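Carbohydrate kinase, FGGY (Novosphingobium aromaticivorans, PDB 3H6E) probably transfers phosphate from a nucleotide such as ATP to a sugar or related polyol, as other kinases of the FGGY family do. Local coordinates at residues Ala326-Val331 with Arg366-Cys371; Glu305-Ile310 with Phe354-Arg359; Ala374-Asp379 with Asp458-Arg463; Ile391-Arg396 with Val402-Leu407; Phe261-Leu266 with Thr380-Ile385. One frame throughout, in Å; residues are numbered along the deposited sequence.

Interaction 1. Residues Ala326-Val331 with Arg366-Cys371; sequences AAVPEV and RRAAAC
Ala368 and Ala369, neighbours on the long helix 363-384, receive Ala327, Val328 and Val331 from the short helical region that packs against it. Every contact is between apolar carbons. The methyl of Ala368 points toward segment 326-331 and meets two partners there: Ala327 CB lies 4.4 Å from Ala368 CB, and Val328 CG2 lies 4.3 Å from that same methyl. The tightest touch is one residue along, where Val331 CG1 comes to 3.9 Å from Ala369 CB. Val331 holds CG1 anti to its backbone N (chi1 162°), which places this branch beside its own carbonyl carbon and against the long helix.

The backbone spacing is consistent with small residues here. CA of Val328 is only 6.0 Å from CA of Ala368, and CA of Val331 is 6.6 Å from CA of Ala369, distances at which single methyls on the long helix suit the branched valines opposite. Nearby, Val328 also touches Val402 of helix 401-410, and Trp356 of the small two-stranded sheet packs on Ala369.

With no polar group bonding across the interface, these two parts of the C-terminal FGGY domain are joined by apolar packing, which depends on shape and burial and lacks the directionality of hydrogen bonds.

Interaction 2. Residues Glu305-Ile310 with Phe354-Arg359; sequences ETLIEI and FAWINR
Leu307, near the end of helix 300-308, puts a single methyl, CD1, against two aromatic side chains, Phe354 and Trp356. The approach is oblique to both rings, and the leucine and tryptophan side chains as a whole cross at a slant. Toward the indole, Leu307 CD1 is 4.2 Å from Trp356 NE1 and 4.4 Å from Trp356 CZ2, near the indole nitrogen and the first benzo carbon beyond the ring fusion. Toward the phenyl group, Leu307 CD1 is 4.4 Å from the far ring atom, Phe354 CZ. The leucine's CG stands beside the backbone N and anti to the carbonyl carbon (chi1 -83°), and from there the branch extends to the aromatic pair. The CA atoms of Leu307 and Trp356 are 10.6 Å apart, a separation at which long side chains on both sides make the contact.

Phe354 and Trp356 are two residues apart, flanking Ala355 at the start of strand 355-357. This strand pairs with strand 337-339 in a small two-stranded antiparallel sheet, separate from the large sheet of the actin-like C-terminal domain, and the contact therefore sets the end of a helix beside this small sheet. Ile338 of the partner strand touches both aromatic side chains, while Leu342 touches Leu307 and Phe354.

The indole is also covered from within its own segment: Arg359 CD lies 3.5 Å above one face of Trp356, offset toward the rim.

Interaction 3. Residues Ala374-Asp379 with Asp458-Arg463; sequences AALVAD and DTYRNR
Asp379 and Arg461 both start out with CG anti to the backbone N, and the arginine then bends at chi3, 95°, turning its guanidinium toward the aspartate. Asp379 OD2 meets Arg461 NH1 at 2.6 Å in a salt bridge. The carboxylate oxygen arrives at the edge of the guanidinium, near its plane, but the two flat groups are twisted 63° apart, and NH1 alone makes the close approach.

The aliphatic part of the same arginine serves a second purpose. Leu376, one turn before Asp379, sets CD2 against it, the two side chains crossing at a slant, with Leu376 CD2 3.5 Å from Arg461 CG and 3.7 Å from Arg461 CB. Its other branch, Leu376 CD1, reaches the ring edge of Tyr460 at CE2, 4.2 Å away; the tyrosine hydroxyl is hydrogen-bonded to the backbone O of Arg336.

These residues join helix 363-384 to the C-terminal helix 457-468; the axes of segments 374-379 and 458-463 pass 11.6 Å apart, crossing at -71°. Leu410 of helix 401-410 touches both Asp379 and Arg461.

Arginine suits this place because it offers methylene carbons to a leucine and a charged end to an acid. Since Asp379 is buried, the positive charge beside it, with a weaker, longer pairing of its other oxygen to Arg411, would probably favour its ionised form.

Interaction 4. Residues Ile391-Arg396 with Val402-Leu407; sequences ILVEGR and VFVRAL
Strand 391-394 and helix 402-407 run nearly antiparallel, at 172° with their axes 10.7 Å apart, and the CA atoms of Val393 and Val404 are 7.5 Å from each other. This is the first half of a beta-alpha-beta unit completed by strand 415-419, in which the helix packs on one side of the large mixed sheet.

Val393 carries the contact with both branches. Its CG1 is anti to the backbone N (chi1 -173°) and turns to the earlier turn of the helix: Val393 CG1 stands 4.1 Å from Phe403 CE2, at the ring's edge and near its plane, and 4.4 Å from Val404 CG2. The other branch faces the next turn, where Val393 CG2 is 4.2 Å from Leu407 CD2. Phe403 and Leu407, four residues apart on one side of the helix, each have CG anti to the backbone N, and both side chains set off toward the strand.

A valine fits an interior strand of the sheet here because its forked shape can meet two successive turns at once. Val416 of strand 415-419 packs on Val393 and Val404, extending the same apolar layer to the returning strand. All four touching residues are buried, and their meeting is purely hydrocarbon: helix and sheet are joined here by exclusion of water and by fit, while backbone hydrogen bonds serve the helix internally and join the strand to its neighbours in the sheet.

Interaction 5. Residues Phe261-Leu266 with Thr380-Ile385; sequences FIAMRL and TALDLI
Ile385 lays its terminal methyl CD1 over the strand at Ala263, 3.9 Å from Ala263 CB and 3.7 Å from Ala263 O. Strand 261-266 belongs to the large mixed sheet of the FGGY C-terminal domain, an actin-like ATPase fold, and helix 363-384 ends against it here. Isoleucine CG1 sits between the backbone N and the carbonyl carbon (chi1 56°), directing CD1 down onto the sheet. One turn earlier, Leu382 CD2 meets the same alanine methyl, with 4.1 Å between Leu382 CD2 and Ala263 CB. The small alanine suits this point, where its CA is 6.4 Å from that of Leu382.

Two residues on, Arg265 runs extended from CG to NE beside the isoleucine and reaches the backbone at the helix end. Its NE forms a salt bridge with Glu251, a second partner that helps fix the guanidinium. Arg265 NH1 donates to Ile385 O at 2.7 Å, the oxygen lying in the guanidinium plane and the donor meeting one of its lone pairs in the carbonyl plane.

How the interactions relate
Three of the contacts use helix 363-384: interactions 1, 3 and 5 follow one another from its beginning to its end at the large sheet, and interaction 2 leans on it through Trp356, with Arg366 CG 3.4 Å from Trp356 CZ2. The centres of interactions 1 and 5 are about 24 Å apart. Interaction 4 lies alongside: Phe403 CE1 is 3.6 Å from Ala374 O in interaction 3, and Ile391 CD1 is 3.5 Å from Leu382 CD2 in interaction 5. Interactions 4 and 5, about 13 Å between centres, thus share one apolar layer on the sheet. In FGGY kinases generally, substrates bind in the cleft between the two domains; these contacts build the C-terminal domain.

Interaction 1. Residues Ala326-Val331 with Arg366-Cys371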
# COMPACT_ATOMS: atom_id res chain seq x y z
N ALA A 326 17.17 16.44 -21.14
CA ALA A 326 18.07 16.73 -22.24
C ALA A 326 19.33 15.87 -22.19
O ALA A 326 20.03 15.72 -23.20
CB ALA A 326 18.44 18.21 -22.25
N ALA A 327 19.61 15.30 -21.03
CA ALA A 327 20.82 14.50 -20.84
C ALA A 327 20.61 13.04 -21.23
O ALA A 327 21.56 12.26 -21.30
CB ALA A 327 21.31 14.61 -19.40
N VAL A 328 19.36 12.68 -21.50
CA VAL A 328 19.02 11.31 -21.89
C VAL A 328 19.62 10.92 -23.24
O VAL A 328 20.19 9.84 -23.38
CB VAL A 328 17.49 11.07 -21.91
CG1 VAL A 328 17.18 9.64 -22.32
CG2 VAL A 328 16.88 11.39 -20.55
N PRO A 329 19.48 11.79 -24.25
CA PRO A 329 20.00 11.49 -25.59
C PRO A 329 21.41 10.89 -25.58
O PRO A 329 21.62 9.83 -26.18
CB PRO A 329 20.01 12.85 -26.28
CG PRO A 329 18.85 13.56 -25.65
CD PRO A 329 18.79 13.09 -24.22
N GLU A 330 22.35 11.55 -24.91
CA GLU A 330 23.74 11.08 -24.87
C GLU A 330 23.95 9.81 -24.03
O GLU A 330 24.78 8.97 -24.37
CB GLU A 330 24.69 12.20 -24.42
CG GLU A 330 25.59 12.73 -25.54
CD GLU A 330 25.23 12.16 -26.91
OE1 GLU A 330 24.52 12.85 -27.68
OE2 GLU A 330 25.66 11.02 -27.21
N VAL A 331 23.19 9.68 -22.95
CA VAL A 331 23.21 8.46 -22.15
C VAL A 331 22.84 7.28 -23.04
O VAL A 331 23.54 6.27 -23.09
CB VAL A 331 22.19 8.52 -21.00
CG1 VAL A 331 21.89 7.12 -20.46
CG2 VAL A 331 22.68 9.44 -19.89
N ARG A 366 24.24 10.79 -14.98
CA ARG A 366 24.17 9.67 -14.05
C ARG A 366 22.77 9.64 -13.42
O ARG A 366 22.20 8.58 -13.21
CB ARG A 366 25.26 9.78 -12.98
CG ARG A 366 26.00 8.47 -12.73
CD ARG A 366 27.06 8.59 -11.64
NE ARG A 366 28.02 9.66 -11.90
CZ ARG A 366 29.28 9.65 -11.49
NH1 ARG A 366 29.75 8.61 -10.80
NH2 ARG A 366 30.08 10.67 -11.77
N ARG A 367 22.24 10.83 -13.15
CA ARG A 367 20.91 10.97 -12.58
C ARG A 367 19.82 10.60 -13.59
O ARG A 367 18.77 10.08 -13.23
CB ARG A 367 20.68 12.40 -12.08
CG ARG A 367 21.51 12.79 -10.86
CD ARG A 367 20.80 13.85 -10.05
NE ARG A 367 20.70 15.12 -10.76
CZ ARG A 367 19.75 16.03 -10.54
NH1 ARG A 367 18.81 15.80 -9.63
NH2 ARG A 367 19.74 17.16 -11.22
N ALA A 368 20.08 10.90 -14.86
CA ALA A 368 19.13 10.57 -15.91
C ALA A 368 19.12 9.07 -16.15
O ALA A 368 18.06 8.46 -16.32
CB ALA A 368 19.49 11.32 -17.19
N ALA A 369 20.31 8.47 -16.14
CA ALA A 369 20.45 7.03 -16.37
C ALA A 369 19.82 6.22 -15.24
O ALA A 369 19.35 5.11 -15.45
CB ALA A 369 21.91 6.66 -16.54
N ALA A 370 19.83 6.79 -14.03
CA ALA A 370 19.22 6.13 -12.89
C ALA A 370 17.72 5.97 -13.11
O ALA A 370 17.14 4.95 -12.77
CB ALA A 370 19.49 6.92 -11.61
N CYS A 371 17.11 6.99 -13.71
CA CYS A 371 15.68 6.96 -14.02
C CYS A 371 15.35 5.91 -15.07
O CYS A 371 14.22 5.42 -15.13
CB CYS A 371 15.22 8.33 -14.51
SG CYS A 371 15.33 9.63 -13.28

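Interaction 2. Residues Glu305-Ile310 with Phe354-Arg359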
# COMPACT_ATOMS: atom_id res chain seq x y z
N GLU A 305 18.57 6.26 -4.72
CA GLU A 305 19.22 7.04 -3.68
C GLU A 305 20.67 6.60 -3.47
O GLU A 305 21.53 7.41 -3.14
CB GLU A 305 18.46 6.95 -2.36
CG GLU A 305 18.88 7.99 -1.34
CD GLU A 305 18.68 7.53 0.09
OE1 GLU A 305 17.76 8.04 0.76
OE2 GLU A 305 19.44 6.64 0.54
N THR A 306 20.92 5.31 -3.63
CA THR A 306 22.29 4.81 -3.56
C THR A 306 23.11 5.52 -4.64
O THR A 306 24.23 5.95 -4.39
CB THR A 306 22.36 3.29 -3.78
OG1 THR A 306 21.43 2.63 -2.92
CG2 THR A 306 23.77 2.78 -3.50
N LEU A 307 22.52 5.65 -5.82
CA LEU A 307 23.18 6.27 -6.97
C LEU A 307 23.42 7.77 -6.80
O LEU A 307 24.51 8.26 -7.06
CB LEU A 307 22.39 6.02 -8.26
CG LEU A 307 22.58 4.70 -9.02
CD1 LEU A 307 23.93 4.08 -8.68
CD2 LEU A 307 21.45 3.73 -8.74
N ILE A 308 22.39 8.51 -6.39
CA ILE A 308 22.49 9.96 -6.31
C ILE A 308 22.94 10.47 -4.94
O ILE A 308 23.15 11.67 -4.75
CB ILE A 308 21.18 10.66 -6.76
CG1 ILE A 308 19.97 10.06 -6.05
CG2 ILE A 308 21.01 10.55 -8.27
CD1 ILE A 308 19.67 10.69 -4.72
N GLU A 309 23.07 9.55 -3.99
CA GLU A 309 23.70 9.83 -2.70
C GLU A 309 22.89 10.72 -1.74
O GLU A 309 22.65 10.33 -0.60
CB GLU A 309 25.11 10.39 -2.89
CG GLU A 309 26.05 9.44 -3.62
CD GLU A 309 27.45 10.02 -3.81
OE1 GLU A 309 27.70 11.15 -3.34
OE2 GLU A 309 28.30 9.33 -4.42
N ILE A 310 22.48 11.90 -2.20
CA ILE A 310 21.86 12.88 -1.31
C ILE A 310 20.58 13.50 -1.85
O ILE A 310 20.38 13.57 -3.07
CB ILE A 310 22.86 14.01 -0.94
CG1 ILE A 310 23.39 14.68 -2.21
CG2 ILE A 310 24.01 13.48 -0.10
CD1 ILE A 310 24.46 15.72 -1.93
N PHE A 354 25.09 -6.07 -9.49
CA PHE A 354 25.13 -4.67 -9.86
C PHE A 354 26.39 -4.33 -10.66
O PHE A 354 27.44 -4.96 -10.48
CB PHE A 354 25.07 -3.79 -8.61
CG PHE A 354 25.46 -2.36 -8.85
CD1 PHE A 354 24.64 -1.51 -9.57
CD2 PHE A 354 26.65 -1.86 -8.34
CE1 PHE A 354 25.00 -0.20 -9.79
CE2 PHE A 354 27.01 -0.55 -8.55
CZ PHE A 354 26.18 0.29 -9.28
N ALA A 355 26.29 -3.34 -11.54
CA ALA A 355 27.43 -2.86 -12.31
C ALA A 355 27.06 -1.71 -13.24
O ALA A 355 25.96 -1.66 -13.78
CB ALA A 355 28.05 -4.00 -13.11
N TRP A 356 28.00 -0.78 -13.41
CA TRP A 356 27.84 0.28 -14.40
C TRP A 356 28.38 -0.20 -15.75
O TRP A 356 29.07 -1.21 -15.84
CB TRP A 356 28.61 1.53 -13.98
CG TRP A 356 27.82 2.52 -13.18
CD1 TRP A 356 27.92 2.76 -11.84
CD2 TRP A 356 26.81 3.41 -13.68
NE1 TRP A 356 27.04 3.74 -11.47
CE2 TRP A 356 26.35 4.16 -12.58
CE3 TRP A 356 26.26 3.64 -14.94
CZ2 TRP A 356 25.35 5.12 -12.71
CZ3 TRP A 356 25.28 4.60 -15.06
CH2 TRP A 356 24.83 5.33 -13.96
N ILE A 357 28.06 0.55 -16.79
CA ILE A 357 28.64 0.33 -18.11
C ILE A 357 28.76 1.67 -18.81
O ILE A 357 27.76 2.33 -19.08
CB ILE A 357 27.80 -0.64 -18.95
CG1 ILE A 357 27.99 -2.07 -18.45
CG2 ILE A 357 28.19 -0.54 -20.41
CD1 ILE A 357 27.08 -3.08 -19.11
N ASN A 358 29.99 2.07 -19.10
CA ASN A 358 30.24 3.42 -19.56
C ASN A 358 29.61 4.39 -18.57
O ASN A 358 28.68 5.14 -18.91
CB ASN A 358 29.69 3.63 -20.97
CG ASN A 358 30.17 2.57 -21.94
OD1 ASN A 358 31.13 1.84 -21.67
ND2 ASN A 358 29.50 2.47 -23.09
N ARG A 359 30.09 4.35 -17.34
CA ARG A 359 29.59 5.21 -16.28
C ARG A 359 29.79 6.67 -16.65
O ARG A 359 30.90 7.09 -16.98
CB ARG A 359 30.28 4.88 -14.96
CG ARG A 359 30.34 6.01 -13.95
CD ARG A 359 30.03 5.50 -12.55
NE ARG A 359 30.85 6.10 -11.51
CZ ARG A 359 31.60 5.41 -10.66
NH1 ARG A 359 31.62 4.08 -10.71
NH2 ARG A 359 32.32 6.04 -9.73

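Interaction 3. Residues Ala374-Asp379 with Asp458-Arg463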
# COMPACT_ATOMS: atom_id res chain seq x y z
N ALA A 374 15.32 2.25 -13.46
CA ALA A 374 14.12 2.02 -12.67
C ALA A 374 12.92 1.75 -13.59
O ALA A 374 11.99 1.05 -13.21
CB ALA A 374 13.84 3.20 -11.75
N ALA A 375 12.97 2.31 -14.79
CA ALA A 375 11.93 2.08 -15.78
C ALA A 375 11.99 0.64 -16.27
O ALA A 375 10.97 -0.02 -16.44
CB ALA A 375 12.08 3.04 -16.94
N LEU A 376 13.21 0.16 -16.48
CA LEU A 376 13.44 -1.18 -17.00
C LEU A 376 13.07 -2.25 -15.98
O LEU A 376 12.51 -3.29 -16.34
CB LEU A 376 14.89 -1.33 -17.44
CG LEU A 376 15.30 -0.38 -18.57
CD1 LEU A 376 16.80 -0.10 -18.55
CD2 LEU A 376 14.85 -0.90 -19.93
N VAL A 377 13.39 -2.00 -14.72
CA VAL A 377 13.07 -2.94 -13.66
C VAL A 377 11.58 -2.89 -13.35
O VAL A 377 10.97 -3.91 -13.04
CB VAL A 377 13.88 -2.66 -12.37
CG1 VAL A 377 13.52 -3.67 -11.29
CG2 VAL A 377 15.37 -2.70 -12.66
N ALA A 378 10.98 -1.70 -13.46
CA ALA A 378 9.54 -1.57 -13.31
C ALA A 378 8.86 -2.28 -14.46
O ALA A 378 7.81 -2.90 -14.30
CB ALA A 378 9.13 -0.11 -13.28
N ASP A 379 9.48 -2.21 -15.63
CA ASP A 379 8.98 -2.87 -16.83
C ASP A 379 8.92 -4.38 -16.63
O ASP A 379 7.93 -5.02 -16.98
CB ASP A 379 9.88 -2.54 -18.02
CG ASP A 379 9.48 -3.30 -19.27
OD1 ASP A 379 8.51 -2.87 -19.94
OD2 ASP A 379 10.14 -4.32 -19.58
N ASP A 458 14.62 1.00 -27.56
CA ASP A 458 14.68 -0.43 -27.85
C ASP A 458 16.12 -0.93 -27.85
O ASP A 458 16.47 -1.83 -27.09
CB ASP A 458 14.04 -0.75 -29.20
CG ASP A 458 12.54 -0.94 -29.11
OD1 ASP A 458 11.84 -0.52 -30.06
OD2 ASP A 458 12.06 -1.50 -28.10
N THR A 459 16.94 -0.35 -28.72
CA THR A 459 18.35 -0.69 -28.79
C THR A 459 18.93 -0.68 -27.38
O THR A 459 19.63 -1.60 -26.98
CB THR A 459 19.12 0.32 -29.66
OG1 THR A 459 18.41 0.55 -30.88
CG2 THR A 459 20.52 -0.19 -29.98
N TYR A 460 18.61 0.38 -26.64
CA TYR A 460 19.05 0.54 -25.26
C TYR A 460 18.59 -0.62 -24.39
O TYR A 460 19.41 -1.32 -23.80
CB TYR A 460 18.51 1.85 -24.71
CG TYR A 460 19.12 2.29 -23.40
CD1 TYR A 460 20.33 2.99 -23.37
CD2 TYR A 460 18.48 2.03 -22.19
CE1 TYR A 460 20.88 3.41 -22.17
CE2 TYR A 460 19.03 2.45 -20.99
CZ TYR A 460 20.23 3.13 -20.98
OH TYR A 460 20.76 3.55 -19.79
N ARG A 461 17.28 -0.83 -24.31
CA ARG A 461 16.75 -1.92 -23.49
C ARG A 461 17.25 -3.27 -23.98
O ARG A 461 17.51 -4.16 -23.17
CB ARG A 461 15.22 -1.93 -23.47
CG ARG A 461 14.67 -3.09 -22.65
CD ARG A 461 13.16 -3.03 -22.46
NE ARG A 461 12.44 -3.82 -23.45
CZ ARG A 461 11.21 -4.29 -23.27
NH1 ARG A 461 10.57 -4.05 -22.13
NH2 ARG A 461 10.62 -5.00 -24.22
N ASN A 462 17.36 -3.42 -25.29
CA ASN A 462 17.89 -4.64 -25.87
C ASN A 462 19.29 -4.95 -25.34
O ASN A 462 19.56 -6.06 -24.89
CB ASN A 462 17.88 -4.57 -27.40
CG ASN A 462 16.50 -4.75 -27.98
OD1 ASN A 462 15.73 -5.59 -27.52
ND2 ASN A 462 16.17 -3.97 -29.01
N ARG A 463 20.16 -3.95 -25.39
CA ARG A 463 21.49 -4.08 -24.80
C ARG A 463 21.39 -4.40 -23.31
O ARG A 463 21.97 -5.38 -22.84
CB ARG A 463 22.33 -2.82 -25.03
CG ARG A 463 23.26 -2.92 -26.23
CD ARG A 463 22.63 -2.37 -27.51
NE ARG A 463 23.35 -1.20 -28.02
CZ ARG A 463 23.10 0.06 -27.67
NH1 ARG A 463 22.15 0.34 -26.78
NH2 ARG A 463 23.81 1.05 -28.20

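Interaction 4. Residues Ile391-Arg396 with Val402-Leu407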
# COMPACT_ATOMS: atom_id res chain seq x y z
N ILE A 391 -1.62 2.38 -17.06
CA ILE A 391 -0.77 2.44 -15.88
C ILE A 391 -0.76 3.85 -15.30
O ILE A 391 -0.47 4.82 -15.99
CB ILE A 391 0.67 2.01 -16.19
CG1 ILE A 391 0.69 0.60 -16.78
CG2 ILE A 391 1.52 2.06 -14.93
CD1 ILE A 391 2.06 -0.01 -16.88
N LEU A 392 -1.10 3.95 -14.02
CA LEU A 392 -1.09 5.23 -13.33
C LEU A 392 0.08 5.28 -12.36
O LEU A 392 0.13 4.52 -11.40
CB LEU A 392 -2.41 5.43 -12.58
CG LEU A 392 -2.47 6.56 -11.56
CD1 LEU A 392 -2.01 7.88 -12.17
CD2 LEU A 392 -3.88 6.67 -10.99
N VAL A 393 1.03 6.17 -12.64
CA VAL A 393 2.17 6.37 -11.75
C VAL A 393 1.81 7.37 -10.66
O VAL A 393 1.25 8.43 -10.94
CB VAL A 393 3.41 6.86 -12.52
CG1 VAL A 393 4.62 6.90 -11.60
CG2 VAL A 393 3.69 5.97 -13.72
N GLU A 394 2.13 7.03 -9.42
CA GLU A 394 1.92 7.93 -8.29
C GLU A 394 3.17 7.97 -7.42
O GLU A 394 4.16 7.30 -7.72
CB GLU A 394 0.71 7.49 -7.46
CG GLU A 394 -0.56 7.34 -8.27
CD GLU A 394 -1.78 7.13 -7.40
OE1 GLU A 394 -1.61 6.74 -6.22
OE2 GLU A 394 -2.91 7.36 -7.88
N GLY A 395 3.13 8.76 -6.35
CA GLY A 395 4.30 8.94 -5.51
C GLY A 395 5.22 10.00 -6.07
O GLY A 395 4.92 10.60 -7.10
N ARG A 396 6.35 10.23 -5.41
CA ARG A 396 7.24 11.32 -5.80
C ARG A 396 7.91 11.13 -7.17
O ARG A 396 8.25 12.11 -7.83
CB ARG A 396 8.29 11.60 -4.71
CG ARG A 396 9.42 10.59 -4.61
CD ARG A 396 10.41 11.03 -3.53
NE ARG A 396 11.47 10.05 -3.29
CZ ARG A 396 12.68 10.10 -3.83
NH1 ARG A 396 13.01 11.08 -4.66
NH2 ARG A 396 13.58 9.16 -3.54
N VAL A 402 12.17 11.65 -16.67
CA VAL A 402 12.94 10.62 -17.36
C VAL A 402 12.35 9.24 -17.08
O VAL A 402 12.30 8.39 -17.97
CB VAL A 402 14.42 10.64 -16.94
CG1 VAL A 402 15.21 9.61 -17.74
CG2 VAL A 402 15.01 12.04 -17.13
N PHE A 403 11.90 9.02 -15.85
CA PHE A 403 11.32 7.74 -15.46
C PHE A 403 10.00 7.46 -16.19
O PHE A 403 9.89 6.47 -16.91
CB PHE A 403 11.11 7.67 -13.95
CG PHE A 403 10.31 6.47 -13.51
CD1 PHE A 403 10.84 5.19 -13.62
CD2 PHE A 403 9.03 6.62 -12.99
CE1 PHE A 403 10.11 4.09 -13.22
CE2 PHE A 403 8.30 5.51 -12.59
CZ PHE A 403 8.84 4.25 -12.70
N VAL A 404 9.03 8.33 -16.01
CA VAL A 404 7.69 8.16 -16.56
C VAL A 404 7.73 8.06 -18.08
O VAL A 404 7.07 7.18 -18.67
CB VAL A 404 6.76 9.31 -16.15
CG1 VAL A 404 5.41 9.17 -16.84
CG2 VAL A 404 6.59 9.35 -14.64
N ARG A 405 8.44 8.96 -18.74
CA ARG A 405 8.51 8.97 -20.20
C ARG A 405 9.25 7.75 -20.76
O ARG A 405 8.91 7.26 -21.84
CB ARG A 405 9.14 10.27 -20.71
CG ARG A 405 8.34 11.51 -20.37
CD ARG A 405 8.89 12.75 -21.05
NE ARG A 405 8.59 12.76 -22.48
CZ ARG A 405 8.94 13.73 -23.31
NH1 ARG A 405 9.61 14.78 -22.85
NH2 ARG A 405 8.62 13.66 -24.60
N ALA A 406 10.24 7.27 -20.03
CA ALA A 406 10.93 6.04 -20.42
C ALA A 406 9.94 4.89 -20.34
O ALA A 406 9.98 3.96 -21.14
CB ALA A 406 12.12 5.79 -19.52
N LEU A 407 9.05 4.96 -19.35
CA LEU A 407 8.03 3.93 -19.19
C LEU A 407 7.06 3.96 -20.36
O LEU A 407 6.72 2.92 -20.93
CB LEU A 407 7.28 4.14 -17.87
CG LEU A 407 6.52 2.91 -17.37
CD1 LEU A 407 7.47 1.73 -17.24
CD2 LEU A 407 5.80 3.20 -16.06

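Interaction 5. Residues Phe261-Leu266 with Thr380-Ile385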
# COMPACT_ATOMS: atom_id res chain seq x y z
N PHE A 261 8.88 0.78 -5.00
CA PHE A 261 8.06 0.88 -6.20
C PHE A 261 7.14 -0.34 -6.20
O PHE A 261 7.61 -1.47 -6.21
CB PHE A 261 8.93 0.86 -7.45
CG PHE A 261 9.64 2.16 -7.72
CD1 PHE A 261 10.14 2.92 -6.68
CD2 PHE A 261 9.83 2.60 -9.02
CE1 PHE A 261 10.80 4.11 -6.93
CE2 PHE A 261 10.49 3.78 -9.28
CZ PHE A 261 10.98 4.54 -8.23
N ILE A 262 5.83 -0.11 -6.17
CA ILE A 262 4.87 -1.20 -6.09
C ILE A 262 3.84 -1.15 -7.20
O ILE A 262 3.12 -0.17 -7.34
CB ILE A 262 4.14 -1.23 -4.73
CG1 ILE A 262 5.15 -1.26 -3.58
CG2 ILE A 262 3.20 -2.42 -4.66
CD1 ILE A 262 4.51 -1.22 -2.21
N ALA A 263 3.77 -2.23 -7.98
CA ALA A 263 2.78 -2.35 -9.03
C ALA A 263 1.58 -3.15 -8.52
O ALA A 263 1.72 -4.33 -8.17
CB ALA A 263 3.38 -3.02 -10.26
N MSE A 264 0.42 -2.51 -8.47
CA MSE A 264 -0.81 -3.19 -8.08
C MSE A 264 -1.79 -3.18 -9.23
O MSE A 264 -2.30 -2.13 -9.63
CB MSE A 264 -1.41 -2.50 -6.86
CG MSE A 264 -0.45 -2.41 -5.68
SE MSE A 264 -1.20 -1.40 -4.19
CE MSE A 264 -2.62 -2.63 -3.66
N ARG A 265 -2.05 -4.36 -9.78
CA ARG A 265 -2.91 -4.48 -10.96
C ARG A 265 -4.36 -4.76 -10.60
O ARG A 265 -4.65 -5.52 -9.68
CB ARG A 265 -2.39 -5.57 -11.89
CG ARG A 265 -3.36 -5.95 -12.98
CD ARG A 265 -2.85 -7.10 -13.82
NE ARG A 265 -3.85 -7.52 -14.79
CZ ARG A 265 -3.77 -8.63 -15.53
NH1 ARG A 265 -2.74 -9.44 -15.40
NH2 ARG A 265 -4.74 -8.91 -16.39
N LEU A 266 -5.27 -4.13 -11.33
CA LEU A 266 -6.70 -4.37 -11.18
C LEU A 266 -7.19 -5.10 -12.42
O LEU A 266 -7.66 -4.48 -13.37
CB LEU A 266 -7.45 -3.05 -11.02
CG LEU A 266 -6.89 -2.11 -9.95
CD1 LEU A 266 -7.43 -0.69 -10.11
CD2 LEU A 266 -7.17 -2.66 -8.57
N THR A 380 9.98 -4.94 -16.06
CA THR A 380 10.02 -6.36 -15.76
C THR A 380 8.97 -6.73 -14.71
O THR A 380 8.32 -7.77 -14.81
CB THR A 380 11.42 -6.79 -15.26
OG1 THR A 380 12.36 -6.68 -16.33
CG2 THR A 380 11.41 -8.22 -14.74
N ALA A 381 8.81 -5.86 -13.71
CA ALA A 381 7.87 -6.11 -12.62
C ALA A 381 6.41 -6.07 -13.09
O ALA A 381 5.60 -6.91 -12.69
CB ALA A 381 8.10 -5.14 -11.49
N LEU A 382 6.09 -5.09 -13.93
CA LEU A 382 4.76 -4.97 -14.48
C LEU A 382 4.39 -6.19 -15.32
O LEU A 382 3.24 -6.61 -15.34
CB LEU A 382 4.65 -3.70 -15.34
CG LEU A 382 4.54 -2.37 -14.58
CD1 LEU A 382 5.18 -1.23 -15.35
CD2 LEU A 382 3.08 -2.07 -14.23
N ASP A 383 5.38 -6.75 -16.00
CA ASP A 383 5.16 -7.93 -16.85
C ASP A 383 4.95 -9.22 -16.05
O ASP A 383 4.20 -10.09 -16.48
CB ASP A 383 6.30 -8.10 -17.85
CG ASP A 383 6.22 -7.11 -18.99
OD1 ASP A 383 5.12 -6.53 -19.18
OD2 ASP A 383 7.23 -6.90 -19.69
N LEU A 384 5.63 -9.34 -14.91
CA LEU A 384 5.44 -10.49 -14.03
C LEU A 384 3.99 -10.72 -13.64
O LEU A 384 3.59 -11.85 -13.37
CB LEU A 384 6.29 -10.35 -12.77
CG LEU A 384 7.60 -11.15 -12.67
CD1 LEU A 384 8.26 -11.32 -14.03
CD2 LEU A 384 8.55 -10.49 -11.67
N ILE A 385 3.19 -9.65 -13.61
CA ILE A 385 1.81 -9.74 -13.15
C ILE A 385 0.80 -9.51 -14.27
O ILE A 385 -0.41 -9.49 -14.03
CB ILE A 385 1.53 -8.75 -11.99
CG1 ILE A 385 1.87 -7.32 -12.41
CG2 ILE A 385 2.32 -9.14 -10.75
CD1 ILE A 385 1.57 -6.28 -11.35